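Local structure of D-ribulose-5-phosphate 3-epimerase, putative (1TQX) at residues 5-10 / 31-36; 64-69 / 85-90; 139-144 / 173-178. The protein probably interconverts D-ribulose 5-phosphate and D-xylulose 5-phosphate, an epimerisation that relies on one divalent metal cation per subunit. One frame throughout, in Å; residues are numbered along the deposited sequence.

Overall arrangement
The three contacts are parallel strand pairs of an eight-stranded TIM barrel and follow one another along the chain without interleaving. Contact 1 joins strands 7-10 and 34-40, contact 2 strands 66-72 and 88-92, contact 3 strands 141-145 and 175-179. Their centres lie about 11 Å apart for contacts 1 and 2, about 13 Å for 1 and 3, and about 14 Å for 2 and 3. Strands 34-40 and 66-72 are neighbours, so contacts 1 and 2 adjoin within the sheet, whereas contact 3 meets both through side chains in the barrel interior. There Asp68 of contact 2 is hydrogen-bonded to His36 of contact 1 and Gln177 of contact 3, a polar network reaching the zinc ligand His36.

Contact 1: residues 5-10 / 31-36; sequences KAIIAP and GAEWIH. With ZN (zinc ion), chain D.
Glu33 reaches across to Ile7 and Ile8 at the start of strand 7-10. Its CB lies 4.0 Å from Ile7 CG2. CG is anti to the carbonyl carbon (chi1 -63°), and a bend at chi2 turns the carboxylate toward the opposing backbone. OE2 then accepts from Ile8 N at 3.1 Å; the bond is nearly straight (N-H...O 170°), though the donor lies above the carboxylate plane. OE1 forms a salt bridge with Arg218 of helix 210-223, so both oxygens have a partner. The same Ile7 CG2 also sits over a face of the Trp34 indole, 3.5 Å from the centroid of the five-membered ring, a CH-pi contact, while Ile7 CD1 reaches Trp34 CZ2 at 3.8 Å. These strands are the first and second of a TIM barrel, and their parallel pairing, with segment axes 39° apart, closes the cylinder. The backbone seam is loose at its start, where Trp34 N to Ile8 O is a weak bond of 3.5 Å, and tighter at its end, where His36 N gives to Pro10 O at 2.9 Å. Beside this seam Pro10 CD packs on Ala32 CB at 3.6 Å. The imidazole of His36 points into the barrel: ND1 is hydrogen-bonded to Asp68 OD2, and NE2 binds zinc at 2.2 Å together with Asp38, His70 and Asp179.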
loop_
_atom_site.group_PDB
_atom_site.type_symbol
_atom_site.label_atom_id
_atom_site.label_comp_id
_atom_site.label_asym_id
_atom_site.label_seq_id
_atom_site.Cartn_x
_atom_site.Cartn_y
_atom_site.Cartn_z
ATOM N N LYS A 5 11.365 2.356 8.843
ATOM C CA LYS A 5 12.063 1.163 8.378
ATOM C C LYS A 5 11.898 1.027 6.863
ATOM O O LYS A 5 10.922 1.522 6.296
ATOM C CB LYS A 5 11.478 -0.078 9.060
ATOM C CG LYS A 5 11.230 0.089 10.556
ATOM C CD LYS A 5 12.527 0.221 11.344
ATOM C CE LYS A 5 13.207 -1.130 11.545
ATOM N NZ LYS A 5 12.401 -2.061 12.399
ATOM N N ALA A 6 12.853 0.366 6.209
ATOM C CA ALA A 6 12.763 0.143 4.768
ATOM C C ALA A 6 11.878 -1.091 4.615
ATOM O O ALA A 6 12.240 -2.168 5.074
ATOM C CB ALA A 6 14.137 -0.124 4.190
ATOM N N ILE A 7 10.724 -0.940 3.974
ATOM C CA ILE A 7 9.807 -2.069 3.828
ATOM C C ILE A 7 9.440 -2.400 2.388
ATOM O O ILE A 7 9.039 -1.524 1.624
ATOM C CB ILE A 7 8.501 -1.802 4.613
ATOM C CG1 ILE A 7 8.828 -1.609 6.096
ATOM C CG2 ILE A 7 7.513 -2.950 4.406
ATOM C CD1 ILE A 7 7.711 -0.975 6.896
ATOM N N ILE A 8 9.574 -3.673 2.025
ATOM C CA ILE A 8 9.216 -4.110 0.685
ATOM C C ILE A 8 7.907 -4.887 0.818
ATOM O O ILE A 8 7.814 -5.832 1.606
ATOM C CB ILE A 8 10.302 -5.023 0.076
ATOM C CG1 ILE A 8 11.650 -4.298 0.081
ATOM C CG2 ILE A 8 9.920 -5.410 -1.348
ATOM C CD1 ILE A 8 11.630 -2.957 -0.623
ATOM N N ALA A 9 6.895 -4.474 0.060
ATOM C CA ALA A 9 5.588 -5.125 0.115
ATOM C C ALA A 9 5.115 -5.581 -1.265
ATOM O O ALA A 9 4.466 -4.826 -1.987
ATOM C CB ALA A 9 4.565 -4.172 0.734
ATOM N N PRO A 10 5.431 -6.832 -1.642
ATOM C CA PRO A 10 5.032 -7.384 -2.942
ATOM C C PRO A 10 3.511 -7.355 -3.097
ATOM O O PRO A 10 2.779 -7.722 -2.176
ATOM C CB PRO A 10 5.574 -8.815 -2.893
ATOM C CG PRO A 10 6.771 -8.703 -1.959
ATOM C CD PRO A 10 6.226 -7.807 -0.874
ATOM N N GLY A 31 11.941 -13.030 2.442
ATOM C CA GLY A 31 12.252 -11.908 3.306
ATOM C C GLY A 31 11.369 -10.681 3.191
ATOM O O GLY A 31 11.640 -9.668 3.835
ATOM N N ALA A 32 10.319 -10.743 2.379
ATOM C CA ALA A 32 9.430 -9.590 2.256
ATOM C C ALA A 32 8.781 -9.372 3.623
ATOM O O ALA A 32 8.279 -10.316 4.230
ATOM C CB ALA A 32 8.359 -9.850 1.187
ATOM N N GLU A 33 8.806 -8.134 4.107
ATOM C CA GLU A 33 8.231 -7.807 5.412
ATOM C C GLU A 33 6.702 -7.737 5.394
ATOM O O GLU A 33 6.039 -8.165 6.339
ATOM C CB GLU A 33 8.781 -6.462 5.915
ATOM C CG GLU A 33 10.297 -6.422 6.175
ATOM C CD GLU A 33 11.131 -6.128 4.926
ATOM O OE1 GLU A 33 12.370 -6.047 5.058
ATOM O OE2 GLU A 33 10.564 -5.973 3.821
ATOM N N TRP A 34 6.156 -7.191 4.312
ATOM C CA TRP A 34 4.714 -7.022 4.154
ATOM C C TRP A 34 4.213 -7.737 2.903
ATOM O O TRP A 34 4.993 -8.034 1.995
ATOM C CB TRP A 34 4.379 -5.535 3.974
ATOM C CG TRP A 34 4.518 -4.639 5.180
ATOM C CD1 TRP A 34 5.236 -4.874 6.315
ATOM C CD2 TRP A 34 3.939 -3.340 5.334
ATOM N NE1 TRP A 34 5.139 -3.797 7.169
ATOM C CE2 TRP A 34 4.350 -2.842 6.587
ATOM C CE3 TRP A 34 3.114 -2.543 4.523
ATOM C CZ2 TRP A 34 3.962 -1.586 7.055
ATOM C CZ3 TRP A 34 2.726 -1.290 4.989
ATOM C CH2 TRP A 34 3.153 -0.824 6.247
ATOM N N ILE A 35 2.911 -8.013 2.866
ATOM C CA ILE A 35 2.287 -8.606 1.688
ATOM C C ILE A 35 1.179 -7.594 1.387
ATOM O O ILE A 35 0.344 -7.305 2.242
ATOM C CB ILE A 35 1.724 -10.045 1.942
ATOM C CG1 ILE A 35 1.300 -10.664 0.609
ATOM C CG2 ILE A 35 0.550 -10.027 2.919
ATOM C CD1 ILE A 35 2.456 -10.857 -0.365
ATOM N N HIS A 36 1.217 -7.018 0.188
ATOM C CA HIS A 36 0.248 -6.000 -0.212
ATOM C C HIS A 36 -0.961 -6.616 -0.902
ATOM O O HIS A 36 -0.843 -7.200 -1.986
ATOM C CB HIS A 36 0.927 -4.993 -1.142
ATOM C CG HIS A 36 0.153 -3.729 -1.330
ATOM N ND1 HIS A 36 0.067 -2.757 -0.355
ATOM C CD2 HIS A 36 -0.573 -3.274 -2.377
ATOM C CE1 HIS A 36 -0.677 -1.760 -0.793
ATOM N NE2 HIS A 36 -1.078 -2.048 -2.018
HETATM ZN ZN ZN D . -2.240 -1.176 -3.720
#

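Contact 2: residues 64-69 / 85-90; sequences SIFFDV and TSNQLT
Phe66 lies flat against Asn87, whose CB stands over the centre of the ring, 3.3 Å from its centroid and only 6° off the normal, a CH-pi contact. With CG anti to the backbone N (chi1 -174°), the Phe66 ring is carried across to this partner and on to Gln88 CB, 3.7 Å from CE2. The segments belong to the third and fourth strands of a TIM barrel, which run in parallel with Asp68 facing Gln88 and Val69 facing Leu89. Gln88 N to Phe67 O at 3.0 Å, Val69 N to Gln88 O and Thr90 N to Val69 O make the regular pattern; Asn87 N is a second donor to Phe67 O, on a lone pair in the carbonyl plane. Val69 CB rests on Leu89 CD2 at 3.9 Å, on the side turned away from Asp68 and Gln88. Gln88 NE2 donates to Asp68 OD1 at 2.9 Å, from above the carboxylate plane. In the next shell, Trp34 stacks on Phe66 and Trp116 meets it edge-to-face, while Thr141 OG1 is hydrogen-bonded to Gln88 OE1, steadying the rotation of that amide. Asp68 OD2 accepts a hydrogen bond from Gln177 NE2 in addition to its bond with the zinc ligand His36. A water also donates to Asp68 OD1 at 2.8 Å and accepts from Thr90 OG1 at 2.7 Å.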
loop_
_atom_site.group_PDB
_atom_site.type_symbol
_atom_site.label_atom_id
_atom_site.label_comp_id
_atom_site.label_asym_id
_atom_site.label_seq_id
_atom_site.Cartn_x
_atom_site.Cartn_y
_atom_site.Cartn_z
ATOM N N SER A 64 4.805 -14.709 9.929
ATOM C CA SER A 64 5.067 -13.355 10.401
ATOM C C SER A 64 4.725 -12.219 9.440
ATOM O O SER A 64 4.621 -11.072 9.867
ATOM C CB SER A 64 6.541 -13.221 10.797
ATOM O OG SER A 64 6.886 -14.139 11.815
ATOM N N ILE A 65 4.531 -12.516 8.160
ATOM C CA ILE A 65 4.267 -11.443 7.209
ATOM C C ILE A 65 3.065 -10.548 7.552
ATOM O O ILE A 65 1.981 -11.023 7.885
ATOM C CB ILE A 65 4.167 -12.002 5.765
ATOM C CG1 ILE A 65 4.462 -10.879 4.767
ATOM C CG2 ILE A 65 2.795 -12.620 5.520
ATOM C CD1 ILE A 65 4.890 -11.370 3.385
ATOM N N PHE A 66 3.305 -9.239 7.481
ATOM C CA PHE A 66 2.349 -8.165 7.780
ATOM C C PHE A 66 1.288 -8.028 6.675
ATOM O O PHE A 66 1.629 -7.880 5.502
ATOM C CB PHE A 66 3.165 -6.873 7.909
ATOM C CG PHE A 66 2.394 -5.663 8.367
ATOM C CD1 PHE A 66 2.507 -5.212 9.682
ATOM C CD2 PHE A 66 1.679 -4.887 7.456
ATOM C CE1 PHE A 66 1.934 -3.999 10.081
ATOM C CE2 PHE A 66 1.097 -3.670 7.843
ATOM C CZ PHE A 66 1.230 -3.227 9.157
ATOM N N PHE A 67 0.012 -8.067 7.054
ATOM C CA PHE A 67 -1.078 -7.950 6.089
ATOM C C PHE A 67 -1.432 -6.491 5.810
ATOM O O PHE A 67 -2.050 -5.815 6.636
ATOM C CB PHE A 67 -2.315 -8.712 6.596
ATOM C CG PHE A 67 -2.332 -10.176 6.217
ATOM C CD1 PHE A 67 -1.194 -10.975 6.357
ATOM C CD2 PHE A 67 -3.501 -10.764 5.740
ATOM C CE1 PHE A 67 -1.232 -12.337 6.022
ATOM C CE2 PHE A 67 -3.546 -12.125 5.404
ATOM C CZ PHE A 67 -2.412 -12.909 5.547
ATOM N N ASP A 68 -1.032 -6.011 4.638
ATOM C CA ASP A 68 -1.279 -4.634 4.234
ATOM C C ASP A 68 -2.383 -4.608 3.168
ATOM O O ASP A 68 -2.152 -4.917 1.997
ATOM C CB ASP A 68 0.042 -4.049 3.723
ATOM C CG ASP A 68 -0.100 -2.661 3.161
ATOM O OD1 ASP A 68 -0.851 -1.839 3.731
ATOM O OD2 ASP A 68 0.578 -2.388 2.146
ATOM N N VAL A 69 -3.585 -4.230 3.593
ATOM C CA VAL A 69 -4.749 -4.204 2.708
ATOM C C VAL A 69 -5.068 -2.832 2.130
ATOM O O VAL A 69 -5.346 -1.883 2.865
ATOM C CB VAL A 69 -6.014 -4.738 3.439
ATOM C CG1 VAL A 69 -7.150 -4.916 2.439
ATOM C CG2 VAL A 69 -5.700 -6.065 4.135
ATOM N N THR A 85 -8.228 -9.578 11.363
ATOM C CA THR A 85 -6.963 -10.292 11.483
ATOM C C THR A 85 -5.831 -9.711 10.633
ATOM O O THR A 85 -4.708 -10.203 10.701
ATOM C CB THR A 85 -7.109 -11.805 11.148
ATOM O OG1 THR A 85 -7.524 -11.960 9.784
ATOM C CG2 THR A 85 -8.132 -12.465 12.081
ATOM N N SER A 86 -6.120 -8.678 9.842
ATOM C CA SER A 86 -5.082 -8.045 9.024
ATOM C C SER A 86 -4.256 -7.091 9.891
ATOM O O SER A 86 -4.476 -7.014 11.102
ATOM C CB SER A 86 -5.711 -7.302 7.839
ATOM O OG SER A 86 -6.166 -8.230 6.861
ATOM N N ASN A 87 -3.312 -6.367 9.289
ATOM C CA ASN A 87 -2.457 -5.458 10.055
ATOM C C ASN A 87 -2.662 -3.971 9.770
ATOM O O ASN A 87 -2.611 -3.145 10.683
ATOM C CB ASN A 87 -0.990 -5.839 9.846
ATOM C CG ASN A 87 -0.631 -7.125 10.546
ATOM O OD1 ASN A 87 -0.550 -7.172 11.778
ATOM N ND2 ASN A 87 -0.435 -8.185 9.776
ATOM N N GLN A 88 -2.867 -3.624 8.505
ATOM C CA GLN A 88 -3.137 -2.242 8.146
ATOM C C GLN A 88 -4.223 -2.193 7.099
ATOM O O GLN A 88 -4.241 -3.009 6.176
ATOM C CB GLN A 88 -1.899 -1.528 7.593
ATOM C CG GLN A 88 -2.230 -0.139 7.039
ATOM C CD GLN A 88 -0.998 0.691 6.714
ATOM O OE1 GLN A 88 -0.625 1.583 7.469
ATOM N NE2 GLN A 88 -0.359 0.392 5.589
ATOM N N LEU A 89 -5.135 -1.241 7.258
ATOM C CA LEU A 89 -6.211 -1.041 6.303
ATOM C C LEU A 89 -6.009 0.355 5.737
ATOM O O LEU A 89 -5.953 1.338 6.482
ATOM C CB LEU A 89 -7.585 -1.133 6.980
ATOM C CG LEU A 89 -7.965 -2.455 7.657
ATOM C CD1 LEU A 89 -9.439 -2.375 8.102
ATOM C CD2 LEU A 89 -7.762 -3.633 6.702
ATOM N N THR A 90 -5.875 0.436 4.419
ATOM C CA THR A 90 -5.671 1.713 3.744
ATOM C C THR A 90 -6.880 2.026 2.872
ATOM O O THR A 90 -7.214 1.258 1.969
ATOM C CB THR A 90 -4.400 1.664 2.854
ATOM O OG1 THR A 90 -3.250 1.458 3.682
ATOM C CG2 THR A 90 -4.230 2.965 2.066
HETATM O O HOH W 1 -1.420 0.336 2.080
#

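Contact 3: residues 139-144 / 173-178; sequences INTVLV and NLNIQV
Leu143 and Gln177 share the inner face of the barrel, and their side chains slant across one another: the side-chain amide oxygen OE1 of Gln177 rests against the leucine branch point, 3.4 Å from CG. They sit on the sixth and seventh strands of the TIM barrel, joined by the beta-alpha-beta crossover through helix 161-170. Leu143 lines the metal site, its side chain about 4 Å from the zinc ion (nearest atoms) and close to Asp179. The pairing is parallel and in step, Thr141 beside Asn175 through Val144 beside Val178, with segment axes 23° apart. Gln177 reaches inward, where NE2 is hydrogen-bonded to Asp68, because its CG is anti to the backbone N (chi1 -174°) and the chain stays extended beyond it. Along the way CB passes Thr141 CG2 at 3.7 Å. Thr141 OG1 lies beside Asn175 CB. Toward the helices, Leu174 reaches across so that its CD2 meets Val142 CG2 at 3.7 Å, and Leu167 of helix 161-170 packs on Val142, Val144 and Ile176. Along the backbone, Val142 N to Asn175 O, Gln177 N to Val142 O at 2.9 Å and Val144 N to Gln177 O continue the regular parallel pattern. It opens at Asn140 O, which accepts hydrogen bonds from Asn175 N at 3.3 Å and, from the opposite face of its carbonyl plane, Asn175 ND2 at 3.0 Å, with the oxygen close to the plane of the Asn175 side-chain amide.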
loop_
_atom_site.group_PDB
_atom_site.type_symbol
_atom_site.label_atom_id
_atom_site.label_comp_id
_atom_site.label_asym_id
_atom_site.label_seq_id
_atom_site.Cartn_x
_atom_site.Cartn_y
_atom_site.Cartn_z
ATOM N N ILE A 139 -2.980 8.697 11.188
ATOM C CA ILE A 139 -2.532 7.976 10.000
ATOM C C ILE A 139 -1.112 7.436 10.111
ATOM O O ILE A 139 -0.165 8.187 10.323
ATOM C CB ILE A 139 -2.611 8.883 8.746
ATOM C CG1 ILE A 139 -4.020 9.473 8.607
ATOM C CG2 ILE A 139 -2.240 8.090 7.499
ATOM C CD1 ILE A 139 -5.127 8.443 8.499
ATOM N N ASN A 140 -0.972 6.124 9.954
ATOM C CA ASN A 140 0.332 5.474 10.020
ATOM C C ASN A 140 1.056 5.532 8.675
ATOM O O ASN A 140 2.286 5.608 8.626
ATOM C CB ASN A 140 0.170 4.002 10.406
ATOM C CG ASN A 140 -0.384 3.817 11.806
ATOM O OD1 ASN A 140 0.349 3.903 12.793
ATOM N ND2 ASN A 140 -1.683 3.568 11.896
ATOM N N THR A 141 0.288 5.496 7.590
ATOM C CA THR A 141 0.862 5.477 6.250
ATOM C C THR A 141 0.036 6.238 5.218
ATOM O O THR A 141 -1.197 6.211 5.255
ATOM C CB THR A 141 0.949 4.024 5.713
ATOM O OG1 THR A 141 1.610 3.182 6.666
ATOM C CG2 THR A 141 1.700 3.988 4.377
ATOM N N VAL A 142 0.721 6.912 4.301
ATOM C CA VAL A 142 0.058 7.601 3.204
ATOM C C VAL A 142 0.538 6.854 1.963
ATOM O O VAL A 142 1.741 6.727 1.739
ATOM C CB VAL A 142 0.463 9.083 3.077
ATOM C CG1 VAL A 142 -0.116 9.660 1.786
ATOM C CG2 VAL A 142 -0.073 9.872 4.261
ATOM N N LEU A 143 -0.404 6.334 1.185
ATOM C CA LEU A 143 -0.069 5.591 -0.024
ATOM C C LEU A 143 -0.230 6.513 -1.230
ATOM O O LEU A 143 -1.349 6.831 -1.635
ATOM C CB LEU A 143 -1.002 4.372 -0.154
ATOM C CG LEU A 143 -0.704 3.264 -1.176
ATOM C CD1 LEU A 143 -1.726 2.140 -0.989
ATOM C CD2 LEU A 143 -0.770 3.800 -2.591
ATOM N N VAL A 144 0.898 6.951 -1.784
ATOM C CA VAL A 144 0.909 7.827 -2.946
ATOM C C VAL A 144 0.870 6.958 -4.203
ATOM O O VAL A 144 1.849 6.284 -4.521
ATOM C CB VAL A 144 2.198 8.705 -2.977
ATOM C CG1 VAL A 144 2.252 9.521 -4.265
ATOM C CG2 VAL A 144 2.235 9.626 -1.763
ATOM N N ASN A 173 8.229 11.234 10.600
ATOM C CA ASN A 173 7.963 9.875 11.075
ATOM C C ASN A 173 6.835 9.166 10.334
ATOM O O ASN A 173 6.492 8.029 10.654
ATOM C CB ASN A 173 7.644 9.885 12.572
ATOM C CG ASN A 173 8.827 10.303 13.416
ATOM O OD1 ASN A 173 9.909 9.720 13.322
ATOM N ND2 ASN A 173 8.628 11.316 14.252
ATOM N N LEU A 174 6.258 9.835 9.349
ATOM C CA LEU A 174 5.168 9.247 8.584
ATOM C C LEU A 174 5.672 8.221 7.571
ATOM O O LEU A 174 6.652 8.461 6.862
ATOM C CB LEU A 174 4.402 10.349 7.854
ATOM C CG LEU A 174 3.294 9.933 6.886
ATOM C CD1 LEU A 174 2.125 9.312 7.652
ATOM C CD2 LEU A 174 2.831 11.159 6.117
ATOM N N ASN A 175 5.012 7.069 7.521
ATOM C CA ASN A 175 5.372 6.035 6.553
ATOM C C ASN A 175 4.819 6.507 5.209
ATOM O O ASN A 175 3.639 6.850 5.101
ATOM C CB ASN A 175 4.732 4.685 6.922
ATOM C CG ASN A 175 5.419 4.007 8.100
ATOM O OD1 ASN A 175 6.572 3.581 8.001
ATOM N ND2 ASN A 175 4.709 3.900 9.221
ATOM N N ILE A 176 5.678 6.551 4.196
ATOM C CA ILE A 176 5.255 6.974 2.866
ATOM C C ILE A 176 5.422 5.786 1.933
ATOM O O ILE A 176 6.522 5.267 1.740
ATOM C CB ILE A 176 6.074 8.181 2.367
ATOM C CG1 ILE A 176 5.856 9.374 3.309
ATOM C CG2 ILE A 176 5.634 8.557 0.953
ATOM C CD1 ILE A 176 6.772 10.563 3.044
ATOM N N GLN A 177 4.302 5.356 1.369
ATOM C CA GLN A 177 4.252 4.196 0.495
ATOM C C GLN A 177 3.984 4.611 -0.955
ATOM O O GLN A 177 3.192 5.516 -1.212
ATOM C CB GLN A 177 3.144 3.264 1.019
ATOM C CG GLN A 177 3.006 1.927 0.329
ATOM C CD GLN A 177 1.967 1.051 1.007
ATOM O OE1 GLN A 177 0.864 1.510 1.312
ATOM N NE2 GLN A 177 2.307 -0.214 1.242
ATOM N N VAL A 178 4.669 3.968 -1.897
ATOM C CA VAL A 178 4.478 4.269 -3.315
ATOM C C VAL A 178 3.964 2.997 -3.954
ATOM O O VAL A 178 4.382 1.899 -3.591
ATOM C CB VAL A 178 5.785 4.751 -3.997
ATOM C CG1 VAL A 178 6.102 6.162 -3.519
ATOM C CG2 VAL A 178 6.936 3.811 -3.678
#